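Local coordinates for protein beta-agarase D (Zobellia galactanivorans, PDB 4ASM) that hydrolyses the beta-1,4-linkages between beta-D-galactose and 3,6-anhydro-alpha-L-galactose in agarose, through its retaining family 16 glycoside hydrolase domain, at residues 25-30 / 357-362; 144-149 / 336-341; 261-266 / 286-291. All coordinates share one frame; numbering follows the deposited sequence.

Contact 1: 25-30 / 357-362; sequences WKLQTA and RVYKPV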
loop_
_atom_site.group_PDB
_atom_site.type_symbol
_atom_site.label_atom_id
_atom_site.label_comp_id
_atom_site.label_asym_id
_atom_site.label_seq_id
_atom_site.Cartn_x
_atom_site.Cartn_y
_atom_site.Cartn_z
ATOM N N TRP A 25 2.996 0.975 23.657
ATOM C CA TRP A 25 2.326 0.239 22.583
ATOM C C TRP A 25 1.808 -1.095 23.087
ATOM O O TRP A 25 2.556 -1.862 23.696
ATOM C CB TRP A 25 3.298 -0.022 21.441
ATOM C CG TRP A 25 3.705 1.201 20.713
ATOM C CD1 TRP A 25 4.921 1.816 20.767
ATOM C CD2 TRP A 25 2.897 1.979 19.823
ATOM N NE1 TRP A 25 4.927 2.928 19.953
ATOM C CE2 TRP A 25 3.693 3.053 19.364
ATOM C CE3 TRP A 25 1.575 1.872 19.371
ATOM C CZ2 TRP A 25 3.210 4.020 18.473
ATOM C CZ3 TRP A 25 1.088 2.829 18.487
ATOM C CH2 TRP A 25 1.916 3.885 18.029
ATOM N N LYS A 26 0.532 -1.355 22.828
ATOM C CA LYS A 26 -0.075 -2.641 23.152
ATOM C C LYS A 26 -0.288 -3.480 21.896
ATOM O O LYS A 26 -0.974 -3.050 20.968
ATOM C CB LYS A 26 -1.418 -2.430 23.861
ATOM C CG LYS A 26 -1.984 -3.699 24.469
ATOM C CD LYS A 26 -3.384 -3.443 24.983
ATOM C CE LYS A 26 -4.097 -4.732 25.383
ATOM N NZ LYS A 26 -5.526 -4.458 25.750
ATOM N N LEU A 27 0.284 -4.681 21.887
ATOM C CA LEU A 27 0.133 -5.594 20.765
ATOM C C LEU A 27 -1.320 -6.007 20.588
ATOM O O LEU A 27 -1.983 -6.420 21.552
ATOM C CB LEU A 27 1.006 -6.835 20.947
ATOM C CG LEU A 27 0.948 -7.816 19.770
ATOM C CD1 LEU A 27 1.621 -7.249 18.504
ATOM C CD2 LEU A 27 1.547 -9.166 20.169
ATOM N N GLN A 28 -1.806 -5.873 19.356
ATOM C CA GLN A 28 -3.133 -6.345 18.974
ATOM C C GLN A 28 -2.976 -7.777 18.502
ATOM O O GLN A 28 -2.557 -8.055 17.380
ATOM C CB GLN A 28 -3.737 -5.438 17.905
ATOM C CG GLN A 28 -3.764 -3.980 18.323
ATOM C CD GLN A 28 -4.602 -3.763 19.588
ATOM O OE1 GLN A 28 -5.814 -4.015 19.594
ATOM N NE2 GLN A 28 -3.960 -3.312 20.663
ATOM N N THR A 29 -3.237 -8.700 19.419
ATOM C CA THR A 29 -2.891 -10.100 19.257
ATOM C C THR A 29 -3.646 -10.784 18.107
ATOM O O THR A 29 -3.040 -11.487 17.296
ATOM C CB THR A 29 -3.091 -10.814 20.625
ATOM O OG1 THR A 29 -1.927 -10.568 21.443
ATOM C CG2 THR A 29 -3.291 -12.288 20.478
ATOM N N ALA A 30 -4.947 -10.531 17.995
ATOM C CA ALA A 30 -5.744 -11.203 16.971
ATOM C C ALA A 30 -5.359 -10.748 15.565
ATOM O O ALA A 30 -5.329 -11.545 14.648
ATOM C CB ALA A 30 -7.225 -10.995 17.208
ATOM N N ARG A 357 2.731 -6.941 12.299
ATOM C CA ARG A 357 2.345 -6.670 13.678
ATOM C C ARG A 357 1.521 -5.393 13.747
ATOM O O ARG A 357 1.725 -4.454 12.960
ATOM C CB ARG A 357 3.589 -6.575 14.578
ATOM C CG ARG A 357 4.521 -5.417 14.298
ATOM C CD ARG A 357 5.781 -5.567 15.154
ATOM N NE ARG A 357 6.773 -4.537 14.882
ATOM C CZ ARG A 357 7.792 -4.267 15.690
ATOM N NH1 ARG A 357 7.931 -4.934 16.842
ATOM N NH2 ARG A 357 8.682 -3.356 15.334
ATOM N N VAL A 358 0.602 -5.361 14.706
ATOM C CA VAL A 358 -0.338 -4.263 14.855
ATOM C C VAL A 358 -0.330 -3.877 16.324
ATOM O O VAL A 358 -0.495 -4.750 17.187
ATOM C CB VAL A 358 -1.751 -4.702 14.437
ATOM C CG1 VAL A 358 -2.741 -3.575 14.644
ATOM C CG2 VAL A 358 -1.759 -5.172 12.981
ATOM N N TYR A 359 -0.125 -2.585 16.607
ATOM C CA TYR A 359 -0.167 -2.062 17.981
ATOM C C TYR A 359 -1.106 -0.870 18.091
ATOM O O TYR A 359 -1.361 -0.159 17.112
ATOM C CB TYR A 359 1.214 -1.580 18.422
ATOM C CG TYR A 359 2.300 -2.619 18.477
ATOM C CD1 TYR A 359 2.547 -3.365 19.642
ATOM C CD2 TYR A 359 3.132 -2.831 17.376
ATOM C CE1 TYR A 359 3.577 -4.319 19.674
ATOM C CE2 TYR A 359 4.148 -3.755 17.404
ATOM C CZ TYR A 359 4.380 -4.506 18.555
ATOM O OH TYR A 359 5.413 -5.418 18.550
ATOM N N LYS A 360 -1.633 -0.657 19.291
ATOM C CA LYS A 360 -2.292 0.602 19.589
ATOM C C LYS A 360 -1.644 1.231 20.823
ATOM O O LYS A 360 -1.165 0.503 21.697
ATOM C CB LYS A 360 -3.794 0.394 19.799
ATOM C CG LYS A 360 -4.526 -0.200 18.593
ATOM C CD LYS A 360 -5.999 -0.468 18.896
ATOM C CE LYS A 360 -6.812 0.810 18.923
ATOM N NZ LYS A 360 -6.923 1.428 17.545
ATOM N N PRO A 361 -1.611 2.577 20.892
ATOM C CA PRO A 361 -0.994 3.263 22.025
ATOM C C PRO A 361 -1.954 3.304 23.208
ATOM O O PRO A 361 -3.138 3.630 23.040
ATOM C CB PRO A 361 -0.763 4.674 21.484
ATOM C CG PRO A 361 -1.813 4.896 20.490
ATOM C CD PRO A 361 -2.174 3.518 19.913
ATOM N N VAL A 362 -1.440 2.957 24.386
ATOM C CA VAL A 362 -2.242 2.957 25.609
ATOM C C VAL A 362 -1.487 3.675 26.730
ATOM O O VAL A 362 -0.259 3.606 26.805
ATOM C CB VAL A 362 -2.578 1.515 26.068
ATOM C CG1 VAL A 362 -3.377 0.773 24.991
ATOM C CG2 VAL A 362 -1.308 0.743 26.449
#
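W25, L27, Y359 and P361 share one face of two antiparallel strands. The side chains of W25 and Y359 cross at about a right angle, with W25 CE3 3.6 Å from Y359 CB, while another corner of the indole, CZ3, reaches P361 CD at 3.6 Å. A broad ring suits this long seam, and its NE1 is bonded to A17 O. The notch between W25 and L27 receives the phenol of Y359. L27 has CG anti to the backbone N (chi1 -177°), which brings CD1 over one face of the Y359 ring, offset toward the rim, 4.1 Å from the ring centroid, a CH-pi contact. On the face of K26 and K360, Q28 folds back at chi2 (-61°), its CG resting on V358 CG1 (3.8 Å). Its OE1 lies 3.6 Å from K360 CD, a flat amide against a flexible aliphatic chain whose NZ goes to P132 O. Q28 NE2 also donates to K26 O (3.0 Å), which K360 N approaches from the opposite face of the carbonyl plane. Here the edge strand 24-27 pairs antiparallel with the chain's last strand, 350-362, within the beta-sandwich (jelly-roll) fold of family GH16.

Contact 2: 144-149 / 336-341; sequences STLASD and RSPNAA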
loop_
_atom_site.group_PDB
_atom_site.type_symbol
_atom_site.label_atom_id
_atom_site.label_comp_id
_atom_site.label_asym_id
_atom_site.label_seq_id
_atom_site.Cartn_x
_atom_site.Cartn_y
_atom_site.Cartn_z
ATOM N N SER A 144 10.053 -8.067 -9.184
ATOM C CA SER A 144 9.080 -8.106 -10.278
ATOM C C SER A 144 8.615 -6.696 -10.545
ATOM O O SER A 144 8.645 -5.854 -9.658
ATOM C CB SER A 144 7.855 -8.914 -9.851
ATOM O OG SER A 144 6.900 -9.021 -10.885
ATOM N N THR A 145 8.176 -6.445 -11.778
ATOM C CA THR A 145 7.599 -5.147 -12.109
ATOM C C THR A 145 6.165 -5.009 -11.583
ATOM O O THR A 145 5.587 -3.926 -11.657
ATOM C CB THR A 145 7.600 -4.907 -13.616
ATOM O OG1 THR A 145 6.796 -5.919 -14.231
ATOM C CG2 THR A 145 9.023 -5.029 -14.162
ATOM N N LEU A 146 5.589 -6.108 -11.091
ATOM C CA LEU A 146 4.287 -6.077 -10.399
ATOM C C LEU A 146 4.364 -5.329 -9.085
ATOM O O LEU A 146 5.443 -5.149 -8.513
ATOM C CB LEU A 146 3.824 -7.504 -10.085
ATOM C CG LEU A 146 3.541 -8.370 -11.302
ATOM C CD1 LEU A 146 3.376 -9.813 -10.861
ATOM C CD2 LEU A 146 2.318 -7.899 -12.073
ATOM N N ALA A 147 3.193 -4.914 -8.595
ATOM C CA ALA A 147 3.096 -4.200 -7.323
ATOM C C ALA A 147 3.074 -5.177 -6.149
ATOM O O ALA A 147 2.248 -6.111 -6.121
ATOM C CB ALA A 147 1.835 -3.343 -7.297
ATOM N N SER A 148 3.995 -4.952 -5.209
ATOM C CA SER A 148 3.987 -5.588 -3.886
ATOM C C SER A 148 3.229 -4.647 -2.967
ATOM O O SER A 148 3.678 -3.504 -2.744
ATOM C CB SER A 148 5.421 -5.768 -3.391
ATOM O OG SER A 148 6.143 -6.667 -4.225
ATOM N N ASP A 149 2.072 -5.100 -2.463
ATOM C CA ASP A 149 1.125 -4.216 -1.757
ATOM C C ASP A 149 0.787 -4.689 -0.358
ATOM O O ASP A 149 0.406 -5.862 -0.158
ATOM C CB ASP A 149 -0.219 -4.111 -2.509
ATOM C CG ASP A 149 -0.096 -3.529 -3.905
ATOM O OD1 ASP A 149 0.731 -2.624 -4.133
ATOM O OD2 ASP A 149 -0.905 -3.979 -4.778
ATOM N N ARG A 336 5.111 -2.415 -18.837
ATOM C CA ARG A 336 6.042 -2.614 -17.732
ATOM C C ARG A 336 5.770 -3.884 -16.924
ATOM O O ARG A 336 6.670 -4.346 -16.234
ATOM C CB ARG A 336 6.202 -1.362 -16.862
ATOM C CG ARG A 336 7.017 -0.267 -17.582
ATOM C CD ARG A 336 7.439 0.848 -16.623
ATOM N NE ARG A 336 6.242 1.546 -16.182
ATOM C CZ ARG A 336 5.695 2.587 -16.809
ATOM N NH1 ARG A 336 6.249 3.112 -17.910
ATOM N NH2 ARG A 336 4.586 3.102 -16.326
ATOM N N SER A 337 4.570 -4.475 -17.068
ATOM C CA SER A 337 4.204 -5.783 -16.466
ATOM C C SER A 337 5.167 -6.875 -16.863
ATOM O O SER A 337 5.796 -6.770 -17.916
ATOM C CB SER A 337 2.865 -6.322 -16.998
ATOM O OG SER A 337 1.836 -5.382 -17.100
ATOM N N PRO A 338 5.223 -7.960 -16.076
ATOM C CA PRO A 338 6.191 -9.038 -16.343
ATOM C C PRO A 338 6.106 -9.636 -17.734
ATOM O O PRO A 338 5.019 -9.731 -18.313
ATOM C CB PRO A 338 5.842 -10.092 -15.298
ATOM C CG PRO A 338 5.306 -9.277 -14.157
ATOM C CD PRO A 338 4.464 -8.230 -14.838
ATOM N N ASN A 339 7.265 -10.015 -18.268
ATOM C CA ASN A 339 7.287 -10.769 -19.503
ATOM C C ASN A 339 7.481 -12.258 -19.237
ATOM O O ASN A 339 7.699 -12.685 -18.099
ATOM C CB ASN A 339 8.339 -10.215 -20.449
ATOM C CG ASN A 339 9.752 -10.195 -19.843
ATOM O OD1 ASN A 339 10.214 -11.180 -19.251
ATOM N ND2 ASN A 339 10.457 -9.071 -20.026
ATOM N N ALA A 340 7.392 -13.058 -20.294
ATOM C CA ALA A 340 7.451 -14.507 -20.137
ATOM C C ALA A 340 8.757 -14.996 -19.519
ATOM O O ALA A 340 8.748 -15.879 -18.661
ATOM C CB ALA A 340 7.175 -15.200 -21.475
ATOM N N ALA A 341 9.893 -14.429 -19.942
ATOM C CA ALA A 341 11.183 -14.814 -19.389
ATOM C C ALA A 341 11.246 -14.557 -17.882
ATOM O O ALA A 341 11.705 -15.409 -17.118
ATOM C CB ALA A 341 12.332 -14.091 -20.139
#
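P338 plugs into the turn S144-T145-L146 in a buried loop-to-loop contact, at the entrance to strand 147-153 of the GH16 beta-sandwich. That turn is an ST turn: S144 OG accepts from L146 N at 3.2 Å, with a nearly straight N-H...O angle of 165°. Serine suits the place, because its short hydroxyl can curl back on its own backbone; the same oxygen also has a weak hydrogen bond with N349.

The pyrrolidine ring is the bump and the turn its seat. L146 meets it at about a right angle, with the branch point foremost: L146 CG is 3.5 Å from P338 CG, tighter than usual for two carbons, and L146 CD2 is 3.5 Å from P338 CD. CG of L146 lies beside its backbone N (chi1 -64°), a setting that turns the fork toward the proline. With an alanine here, the fork is gone and the ring of P338 would probably lose its apolar support, a gap opening beside CG and CD.

The next residue, A147, is backbone-bonded to E326, which probably binds substrate and whose side chain is about 7 Å from that of L146, while S337 OG tethers the proline's own loop to D327. N339 then N-caps helix 340-343, E342 returning a bond to N339 N as in a capping box.

Beside L146, S144 OG stands 3.6 Å from P338 CG; from another direction T145 OG1 comes within 3.3 Å of P338 CD.

Contact 3: 261-266 / 286-291; sequences YTYPAG and NIASSL
The hydroxyl of Y263 is gripped twice: N286 ND2 donates to Y263 OH at 3.2 Å, and a water lies 2.6 Å from the same OH. That water in turn donates to I287 O (2.7 Å), tying the phenol of one strand to the backbone of the other. Asparagine fits here because it offers an N-H to the hydroxyl and a methylene to the ring: N286 CB lies over one face of the Y263 ring, 3.3 Å from Y263 CZ, while the ring and amide planes stand 81° apart. The ring reaches this spot because CG of Y263 sits between the backbone N and the carbonyl carbon (chi1 65°), folding the phenol across to its neighbour. A288 CB meets the edge of the same ring, near its plane, 4.2 Å from Y263 CD1; the small methyl also has A294 of the following helix against it. The amide's other end, OD1 of N286, rests 3.4 Å from the methyl CB of A265.

These groups sit in the antiparallel series from strand 220-229 through 259-264 to 282-288, each paired with the next, with the short strand 278-279 inserted before the last. Y263 and N286 form a hydrogen-bonded pair, joined both ways through their backbones, and A288 N donates to Y261 O at 2.8 Å. A second water accepts from Y261 N and donates to A288 O, bridging the two backbones.

Past A288 the chain turns across one face of the Y261 ring, S290 CA lying over its centre in a CH-pi contact, 3.6 Å from the centroid and 12° off the normal. Serine here is also the N-cap of helix 291-297, its OG bonded to D293 N, and L291 CB touches Y261 CD1.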
loop_
_atom_site.group_PDB
_atom_site.type_symbol
_atom_site.label_atom_id
_atom_site.label_comp_id
_atom_site.label_asym_id
_atom_site.label_seq_id
_atom_site.Cartn_x
_atom_site.Cartn_y
_atom_site.Cartn_z
ATOM N N TYR A 261 10.424 19.703 4.140
ATOM C CA TYR A 261 9.061 20.045 4.565
ATOM C C TYR A 261 8.393 20.713 3.402
ATOM O O TYR A 261 8.932 21.689 2.843
ATOM C CB TYR A 261 9.095 21.008 5.766
ATOM C CG TYR A 261 9.970 20.498 6.872
ATOM C CD1 TYR A 261 9.474 19.610 7.837
ATOM C CD2 TYR A 261 11.319 20.862 6.933
ATOM C CE1 TYR A 261 10.294 19.092 8.833
ATOM C CE2 TYR A 261 12.148 20.370 7.936
ATOM C CZ TYR A 261 11.632 19.474 8.867
ATOM O OH TYR A 261 12.452 18.989 9.855
ATOM N N THR A 262 7.247 20.177 2.998
ATOM C CA THR A 262 6.573 20.696 1.823
ATOM C C THR A 262 5.066 20.800 2.000
ATOM O O THR A 262 4.499 20.253 2.931
ATOM C CB THR A 262 6.863 19.837 0.566
ATOM O OG1 THR A 262 6.398 18.504 0.810
ATOM C CG2 THR A 262 8.366 19.819 0.204
ATOM N N TYR A 263 4.427 21.542 1.110
ATOM C CA TYR A 263 2.965 21.640 1.123
ATOM C C TYR A 263 2.502 21.972 -0.313
ATOM O O TYR A 263 3.299 22.435 -1.142
ATOM C CB TYR A 263 2.494 22.695 2.147
ATOM C CG TYR A 263 2.941 24.083 1.776
ATOM C CD1 TYR A 263 4.210 24.549 2.151
ATOM C CD2 TYR A 263 2.129 24.910 1.009
ATOM C CE1 TYR A 263 4.650 25.801 1.759
ATOM C CE2 TYR A 263 2.556 26.168 0.620
ATOM C CZ TYR A 263 3.820 26.608 1.003
ATOM O OH TYR A 263 4.283 27.853 0.609
ATOM N N PRO A 264 1.229 21.702 -0.631
ATOM C CA PRO A 264 0.729 21.934 -1.991
ATOM C C PRO A 264 0.795 23.393 -2.439
ATOM O O PRO A 264 0.360 24.304 -1.703
ATOM C CB PRO A 264 -0.728 21.447 -1.918
ATOM C CG PRO A 264 -0.750 20.486 -0.747
ATOM C CD PRO A 264 0.215 21.089 0.249
ATOM N N ALA A 265 1.355 23.597 -3.629
ATOM C CA ALA A 265 1.466 24.935 -4.219
ATOM C C ALA A 265 0.148 25.393 -4.839
ATOM O O ALA A 265 -0.125 26.589 -4.910
ATOM C CB ALA A 265 2.575 24.975 -5.241
ATOM N N GLY A 266 -0.664 24.465 -5.335
ATOM C CA GLY A 266 -1.916 24.866 -5.943
ATOM C C GLY A 266 -2.775 23.739 -6.456
ATOM O O GLY A 266 -2.279 22.653 -6.812
ATOM N N ASN A 286 5.516 23.480 -2.552
ATOM C CA ASN A 286 6.427 24.522 -2.086
ATOM C C ASN A 286 7.228 24.027 -0.884
ATOM O O ASN A 286 6.819 23.109 -0.193
ATOM C CB ASN A 286 5.630 25.761 -1.674
ATOM C CG ASN A 286 5.034 26.505 -2.852
ATOM O OD1 ASN A 286 5.456 26.354 -4.000
ATOM N ND2 ASN A 286 4.040 27.344 -2.555
ATOM N N ILE A 287 8.368 24.687 -0.632
ATOM C CA ILE A 287 9.267 24.347 0.460
ATOM C C ILE A 287 8.944 25.177 1.692
ATOM O O ILE A 287 8.734 26.406 1.595
ATOM C CB ILE A 287 10.732 24.605 0.036
ATOM C CG1 ILE A 287 11.104 23.614 -1.055
ATOM C CG2 ILE A 287 11.710 24.494 1.221
ATOM C CD1 ILE A 287 12.391 23.949 -1.743
ATOM N N ALA A 288 8.898 24.498 2.833
ATOM C CA ALA A 288 8.758 25.161 4.127
ATOM C C ALA A 288 9.949 24.824 5.025
ATOM O O ALA A 288 10.844 24.066 4.635
ATOM C CB ALA A 288 7.440 24.765 4.805
ATOM N N SER A 289 9.986 25.403 6.217
ATOM C CA SER A 289 11.151 25.207 7.067
ATOM C C SER A 289 10.927 24.306 8.288
ATOM O O SER A 289 11.850 24.091 9.076
ATOM C CB SER A 289 11.687 26.552 7.508
ATOM O OG SER A 289 10.704 27.214 8.245
ATOM N N SER A 290 9.700 23.788 8.434
ATOM C CA SER A 290 9.359 22.844 9.503
ATOM C C SER A 290 7.969 22.356 9.160
ATOM O O SER A 290 7.321 22.896 8.254
ATOM C CB SER A 290 9.360 23.523 10.878
ATOM O OG SER A 290 8.293 24.438 10.973
ATOM N N LEU A 291 7.505 21.347 9.893
ATOM C CA LEU A 291 6.160 20.846 9.641
ATOM C C LEU A 291 5.110 21.887 10.036
ATOM O O LEU A 291 4.147 22.100 9.297
ATOM C CB LEU A 291 5.929 19.508 10.363
ATOM C CG LEU A 291 4.616 18.809 9.990
ATOM C CD1 LEU A 291 4.582 18.362 8.537
ATOM C CD2 LEU A 291 4.392 17.645 10.941
HETATM O O HOH W 1 12.192 21.805 3.605
HETATM O O HOH W 2 6.845 28.228 0.780
#

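Following the chain from the N terminus, 25-30 comes first, then 144-149, then both halves of contact 3 (261-266 and 286-291), then 336-341 and finally 357-362. The three loops are therefore nested and none cross: contact 3 closes a short loop inside the one closed by contact 2, which itself lies inside the loop closed by contact 1. Contact 1 brings the first strand to the last; contact 2 sets the loop leading into helix 340-343 against the start of strand 147-153; contact 3 pairs strand 259-264 with strand 282-288 at the surface. Their centres lie about 33 to 34 Å apart and none touches another, contacts 1 and 2 being on opposite sides of the chain's centre.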